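Local coordinates for uncharacterized protein (Bacteroides ovatus CL02T12C04, PDB 6PTM) that is probably a glycoside hydrolase of family 42 that trims carrageenan chains from their ends as an exo-carrageenase, at residues A[115-127]-A[529-541]. Numbering follows the deposited sequence.
Sequences LLPDFERQEIIEM and SNNHQPRIVNEVH
Leu-116 CD2 sits over the centre of one face of the His-532 ring, a CH-pi contact 3.8 Å from the ring centroid; ND1 of this ring accepts a hydrogen bond from the backbone N-H of Ala-528. The Phe-119 ring has Glu-123 CG, of its own helix, over one face toward the rim and turns its edge to the His-532 carbonyl, CE2 lying 3.4 Å from that buried O, which has no hydrogen-bond partner. The Arg-535 guanidinium carries Glu-126 CB on one face, toward the rim, and meets Glu-123 at its edge in a side-on salt bridge: NE reaches OE1 at 2.9 Å, nearly straight at 170° but from above the carboxylate plane, while NH1 makes a longer, more bent bond of 3.2 Å to OE2 on the syn side, tilted from the guanidinium plane. The bend at chi2 (-68°) curls the Glu-123 carboxylate back to this edge, and a water links OE1 to Arg-535 N. A leucine in place of Arg-535 would probably leave Glu-123 without its counter-charge and freer to turn. Neighbouring Pro-534 sits as a knob among Glu-120, Glu-123, Ile-124 and Met-127, whose SD touches Asn-538 CB at 3.4 Å. Glu-120 OE2 lies against His-532 CA but is salt-bridged to Arg-511, which also hydrogen-bonds Asn-531 O. Helix 534-549, probably of the catalytic (beta/alpha)8 barrel as in GH42 relatives, packs here on N-terminal helix 109-139, segment axes 39° apart, with helix 69-90 (Phe-81) against Pro-534 and strand 168-175 against Val-540.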
loop_
_atom_site.group_PDB
_atom_site.type_symbol
_atom_site.label_atom_id
_atom_site.label_comp_id
_atom_site.label_asym_id
_atom_site.label_seq_id
_atom_site.Cartn_x
_atom_site.Cartn_y
_atom_site.Cartn_z
ATOM N N LEU A 115 31.941 -7.832 10.387
ATOM C CA LEU A 115 31.317 -7.113 11.529
ATOM C C LEU A 115 29.846 -7.550 11.711
ATOM O O LEU A 115 29.326 -7.352 12.811
ATOM C CB LEU A 115 31.473 -5.601 11.341
ATOM C CG LEU A 115 30.641 -4.928 10.250
ATOM C CD1 LEU A 115 29.216 -4.656 10.711
ATOM C CD2 LEU A 115 31.300 -3.621 9.827
ATOM N N LEU A 116 29.224 -8.210 10.721
ATOM C CA LEU A 116 27.774 -8.556 10.738
ATOM C C LEU A 116 27.404 -9.381 11.972
ATOM O O LEU A 116 26.429 -9.039 12.659
ATOM C CB LEU A 116 27.396 -9.259 9.425
ATOM C CG LEU A 116 25.984 -9.848 9.380
ATOM C CD1 LEU A 116 24.948 -8.739 9.536
ATOM C CD2 LEU A 116 25.745 -10.643 8.093
ATOM N N PRO A 117 28.131 -10.476 12.331
ATOM C CA PRO A 117 27.729 -11.293 13.473
ATOM C C PRO A 117 27.642 -10.507 14.786
ATOM O O PRO A 117 26.638 -10.620 15.482
ATOM C CB PRO A 117 28.753 -12.446 13.529
ATOM C CG PRO A 117 29.318 -12.473 12.114
ATOM C CD PRO A 117 29.327 -11.019 11.671
ATOM N N ASP A 118 28.647 -9.698 15.105
ATOM C CA ASP A 118 28.614 -8.894 16.353
ATOM C C ASP A 118 27.616 -7.736 16.235
ATOM O O ASP A 118 27.177 -7.269 17.292
ATOM C CB ASP A 118 29.999 -8.418 16.773
ATOM C CG ASP A 118 30.782 -9.541 17.437
ATOM O OD1 ASP A 118 30.179 -10.605 17.790
ATOM O OD2 ASP A 118 31.967 -9.347 17.581
ATOM N N PHE A 119 27.315 -7.250 15.033
ATOM C CA PHE A 119 26.288 -6.195 14.851
ATOM C C PHE A 119 24.939 -6.801 15.270
ATOM O O PHE A 119 24.211 -6.245 16.136
ATOM C CB PHE A 119 26.287 -5.653 13.420
ATOM C CG PHE A 119 25.029 -4.885 13.107
ATOM C CD1 PHE A 119 24.845 -3.620 13.634
ATOM C CD2 PHE A 119 23.988 -5.478 12.392
ATOM C CE1 PHE A 119 23.659 -2.920 13.396
ATOM C CE2 PHE A 119 22.810 -4.786 12.158
ATOM C CZ PHE A 119 22.643 -3.514 12.668
ATOM N N GLU A 120 24.664 -8.005 14.776
ATOM C CA GLU A 120 23.432 -8.738 15.111
ATOM C C GLU A 120 23.396 -9.005 16.616
ATOM O O GLU A 120 22.316 -8.804 17.194
ATOM C CB GLU A 120 23.302 -10.000 14.279
ATOM C CG GLU A 120 23.057 -9.663 12.828
ATOM C CD GLU A 120 23.156 -10.880 11.936
ATOM O OE1 GLU A 120 24.189 -11.582 12.043
ATOM O OE2 GLU A 120 22.194 -11.122 11.133
ATOM N N ARG A 121 24.513 -9.403 17.231
ATOM C CA ARG A 121 24.503 -9.677 18.685
ATOM C C ARG A 121 24.303 -8.354 19.440
ATOM O O ARG A 121 23.594 -8.356 20.465
ATOM C CB ARG A 121 25.768 -10.449 19.067
ATOM C CG ARG A 121 25.772 -11.882 18.576
ATOM C CD ARG A 121 27.200 -12.415 18.451
ATOM N NE ARG A 121 27.231 -13.761 17.919
ATOM C CZ ARG A 121 28.232 -14.273 17.220
ATOM N NH1 ARG A 121 29.293 -13.548 16.952
ATOM N NH2 ARG A 121 28.137 -15.495 16.744
ATOM N N GLN A 122 24.884 -7.261 18.950
ATOM C CA GLN A 122 24.762 -5.960 19.637
ATOM C C GLN A 122 23.308 -5.488 19.529
ATOM O O GLN A 122 22.789 -4.913 20.535
ATOM C CB GLN A 122 25.757 -4.935 19.094
ATOM C CG GLN A 122 25.723 -3.636 19.885
ATOM C CD GLN A 122 26.091 -3.814 21.345
ATOM O OE1 GLN A 122 26.957 -4.608 21.715
ATOM N NE2 GLN A 122 25.445 -3.046 22.195
ATOM N N GLU A 123 22.667 -5.699 18.369
ATOM C CA GLU A 123 21.231 -5.367 18.189
ATOM C C GLU A 123 20.423 -6.193 19.190
ATOM O O GLU A 123 19.522 -5.641 19.786
ATOM C CB GLU A 123 20.798 -5.612 16.749
ATOM C CG GLU A 123 21.402 -4.599 15.809
ATOM C CD GLU A 123 20.863 -3.205 16.014
ATOM O OE1 GLU A 123 19.649 -2.995 15.748
ATOM O OE2 GLU A 123 21.661 -2.326 16.416
ATOM N N ILE A 124 20.750 -7.472 19.380
ATOM C CA ILE A 124 20.030 -8.329 20.369
ATOM C C ILE A 124 20.224 -7.750 21.787
ATOM O O ILE A 124 19.246 -7.714 22.530
ATOM C CB ILE A 124 20.502 -9.780 20.246
ATOM C CG1 ILE A 124 20.064 -10.383 18.902
ATOM C CG2 ILE A 124 20.038 -10.589 21.446
ATOM C CD1 ILE A 124 20.727 -11.708 18.556
ATOM N N ILE A 125 21.423 -7.270 22.124
ATOM C CA ILE A 125 21.759 -6.724 23.481
ATOM C C ILE A 125 20.920 -5.456 23.716
ATOM O O ILE A 125 20.297 -5.346 24.806
ATOM C CB ILE A 125 23.272 -6.481 23.626
ATOM C CG1 ILE A 125 24.060 -7.802 23.650
ATOM C CG2 ILE A 125 23.588 -5.617 24.855
ATOM C CD1 ILE A 125 25.549 -7.641 23.309
ATOM N N GLU A 126 20.848 -4.566 22.721
ATOM C CA GLU A 126 20.025 -3.329 22.819
ATOM C C GLU A 126 18.566 -3.737 23.043
ATOM O O GLU A 126 17.892 -3.164 23.927
ATOM C CB GLU A 126 20.101 -2.486 21.547
ATOM C CG GLU A 126 21.506 -2.084 21.143
ATOM C CD GLU A 126 22.154 -1.023 22.006
ATOM O OE1 GLU A 126 21.436 -0.402 22.813
ATOM O OE2 GLU A 126 23.381 -0.821 21.865
ATOM N N MET A 127 18.097 -4.720 22.276
ATOM C CA MET A 127 16.688 -5.166 22.301
ATOM C C MET A 127 16.369 -5.817 23.654
ATOM O O MET A 127 15.275 -5.577 24.207
ATOM C CB MET A 127 16.451 -6.143 21.149
ATOM C CG MET A 127 15.066 -6.719 21.123
ATOM S SD MET A 127 14.650 -7.465 19.513
ATOM C CE MET A 127 15.798 -8.843 19.496
ATOM N N SER A 529 19.239 -6.163 4.653
ATOM C CA SER A 529 17.762 -6.257 4.762
ATOM C C SER A 529 17.439 -6.729 6.192
ATOM O O SER A 529 18.402 -6.983 7.025
ATOM C CB SER A 529 17.187 -7.188 3.693
ATOM O OG SER A 529 17.454 -8.574 3.962
ATOM N N ASN A 530 16.148 -6.907 6.468
ATOM C CA ASN A 530 15.636 -7.329 7.793
ATOM C C ASN A 530 16.297 -8.650 8.175
ATOM O O ASN A 530 16.394 -8.889 9.386
ATOM C CB ASN A 530 14.105 -7.386 7.840
ATOM C CG ASN A 530 13.497 -8.291 6.802
ATOM O OD1 ASN A 530 13.116 -7.811 5.729
ATOM N ND2 ASN A 530 13.444 -9.583 7.107
ATOM N N ASN A 531 16.743 -9.440 7.191
ATOM C CA ASN A 531 17.396 -10.755 7.423
ATOM C C ASN A 531 18.683 -10.569 8.262
ATOM O O ASN A 531 19.198 -11.596 8.782
ATOM C CB ASN A 531 17.655 -11.482 6.113
ATOM C CG ASN A 531 16.361 -11.822 5.413
ATOM O OD1 ASN A 531 15.710 -12.829 5.760
ATOM N ND2 ASN A 531 16.034 -11.042 4.391
ATOM N N HIS A 532 19.168 -9.330 8.406
ATOM C CA HIS A 532 20.349 -8.960 9.227
ATOM C C HIS A 532 19.997 -7.978 10.353
ATOM O O HIS A 532 20.945 -7.353 10.918
ATOM C CB HIS A 532 21.438 -8.351 8.313
ATOM C CG HIS A 532 21.946 -9.329 7.309
ATOM N ND1 HIS A 532 22.564 -8.952 6.141
ATOM C CD2 HIS A 532 21.968 -10.680 7.329
ATOM C CE1 HIS A 532 22.929 -10.038 5.477
ATOM N NE2 HIS A 532 22.568 -11.110 6.183
ATOM N N GLN A 533 18.726 -7.813 10.707
ATOM C CA GLN A 533 18.319 -6.692 11.616
ATOM C C GLN A 533 17.313 -7.175 12.659
ATOM O O GLN A 533 16.093 -6.993 12.518
ATOM C CB GLN A 533 17.725 -5.537 10.820
ATOM C CG GLN A 533 18.645 -4.960 9.764
ATOM C CD GLN A 533 17.893 -4.071 8.802
ATOM O OE1 GLN A 533 16.755 -4.385 8.410
ATOM N NE2 GLN A 533 18.532 -2.964 8.416
ATOM N N PRO A 534 17.811 -7.746 13.778
ATOM C CA PRO A 534 16.935 -8.274 14.832
ATOM C C PRO A 534 15.919 -7.253 15.370
ATOM O O PRO A 534 14.839 -7.658 15.641
ATOM C CB PRO A 534 17.899 -8.718 15.941
ATOM C CG PRO A 534 19.215 -8.932 15.215
ATOM C CD PRO A 534 19.238 -7.899 14.102
ATOM N N ARG A 535 16.293 -5.977 15.475
ATOM C CA ARG A 535 15.424 -4.955 16.085
ATOM C C ARG A 535 14.345 -4.520 15.080
ATOM O O ARG A 535 13.220 -4.228 15.541
ATOM C CB ARG A 535 16.236 -3.804 16.665
ATOM C CG ARG A 535 16.875 -4.129 18.007
ATOM C CD ARG A 535 17.258 -2.914 18.796
ATOM N NE ARG A 535 18.314 -2.163 18.164
ATOM C CZ ARG A 535 18.749 -0.983 18.590
ATOM N NH1 ARG A 535 19.679 -0.340 17.909
ATOM N NH2 ARG A 535 18.203 -0.399 19.640
ATOM N N ILE A 536 14.603 -4.583 13.774
ATOM C CA ILE A 536 13.563 -4.277 12.740
ATOM C C ILE A 536 12.515 -5.401 12.716
ATOM O O ILE A 536 11.315 -5.111 12.728
ATOM C CB ILE A 536 14.225 -4.049 11.361
ATOM C CG1 ILE A 536 15.231 -2.901 11.399
ATOM C CG2 ILE A 536 13.201 -3.805 10.267
ATOM C CD1 ILE A 536 14.600 -1.552 11.639
ATOM N N VAL A 537 12.941 -6.646 12.626
ATOM C CA VAL A 537 12.002 -7.804 12.628
ATOM C C VAL A 537 11.107 -7.703 13.872
ATOM O O VAL A 537 9.872 -7.849 13.766
ATOM C CB VAL A 537 12.797 -9.122 12.553
ATOM C CG1 VAL A 537 11.955 -10.339 12.872
ATOM C CG2 VAL A 537 13.408 -9.260 11.179
ATOM N N ASN A 538 11.697 -7.472 15.034
ATOM C CA ASN A 538 10.928 -7.419 16.305
ATOM C C ASN A 538 9.978 -6.208 16.250
ATOM O O ASN A 538 8.821 -6.368 16.662
ATOM C CB ASN A 538 11.833 -7.413 17.534
ATOM C CG ASN A 538 11.039 -7.178 18.797
ATOM O OD1 ASN A 538 10.216 -8.012 19.204
ATOM N ND2 ASN A 538 11.240 -6.015 19.377
ATOM N N GLU A 539 10.421 -5.036 15.763
ATOM C CA GLU A 539 9.624 -3.808 15.951
ATOM C C GLU A 539 8.347 -3.872 15.110
ATOM O O GLU A 539 7.327 -3.274 15.540
ATOM C CB GLU A 539 10.410 -2.569 15.586
ATOM C CG GLU A 539 9.772 -1.325 16.126
ATOM C CD GLU A 539 9.817 -1.209 17.632
ATOM O OE1 GLU A 539 10.593 -1.961 18.266
ATOM O OE2 GLU A 539 9.096 -0.336 18.169
ATOM N N VAL A 540 8.351 -4.558 13.967
ATOM C CA VAL A 540 7.093 -4.719 13.185
ATOM C C VAL A 540 6.045 -5.384 14.084
ATOM O O VAL A 540 4.933 -4.859 14.178
ATOM C CB VAL A 540 7.266 -5.510 11.875
ATOM C CG1 VAL A 540 5.917 -5.683 11.208
ATOM C CG2 VAL A 540 8.233 -4.820 10.919
ATOM N N HIS A 541 6.396 -6.488 14.746
ATOM C CA HIS A 541 5.439 -7.239 15.601
ATOM C C HIS A 541 5.067 -6.442 16.853
ATOM O O HIS A 541 3.893 -6.505 17.259
ATOM C CB HIS A 541 6.001 -8.628 15.900
ATOM C CG HIS A 541 6.174 -9.388 14.648
ATOM N ND1 HIS A 541 5.085 -9.809 13.927
ATOM C CD2 HIS A 541 7.269 -9.736 13.953
ATOM C CE1 HIS A 541 5.512 -10.417 12.833
ATOM N NE2 HIS A 541 6.852 -10.369 12.813
HETATM O O HOH W 1 18.429 -4.574 13.888
#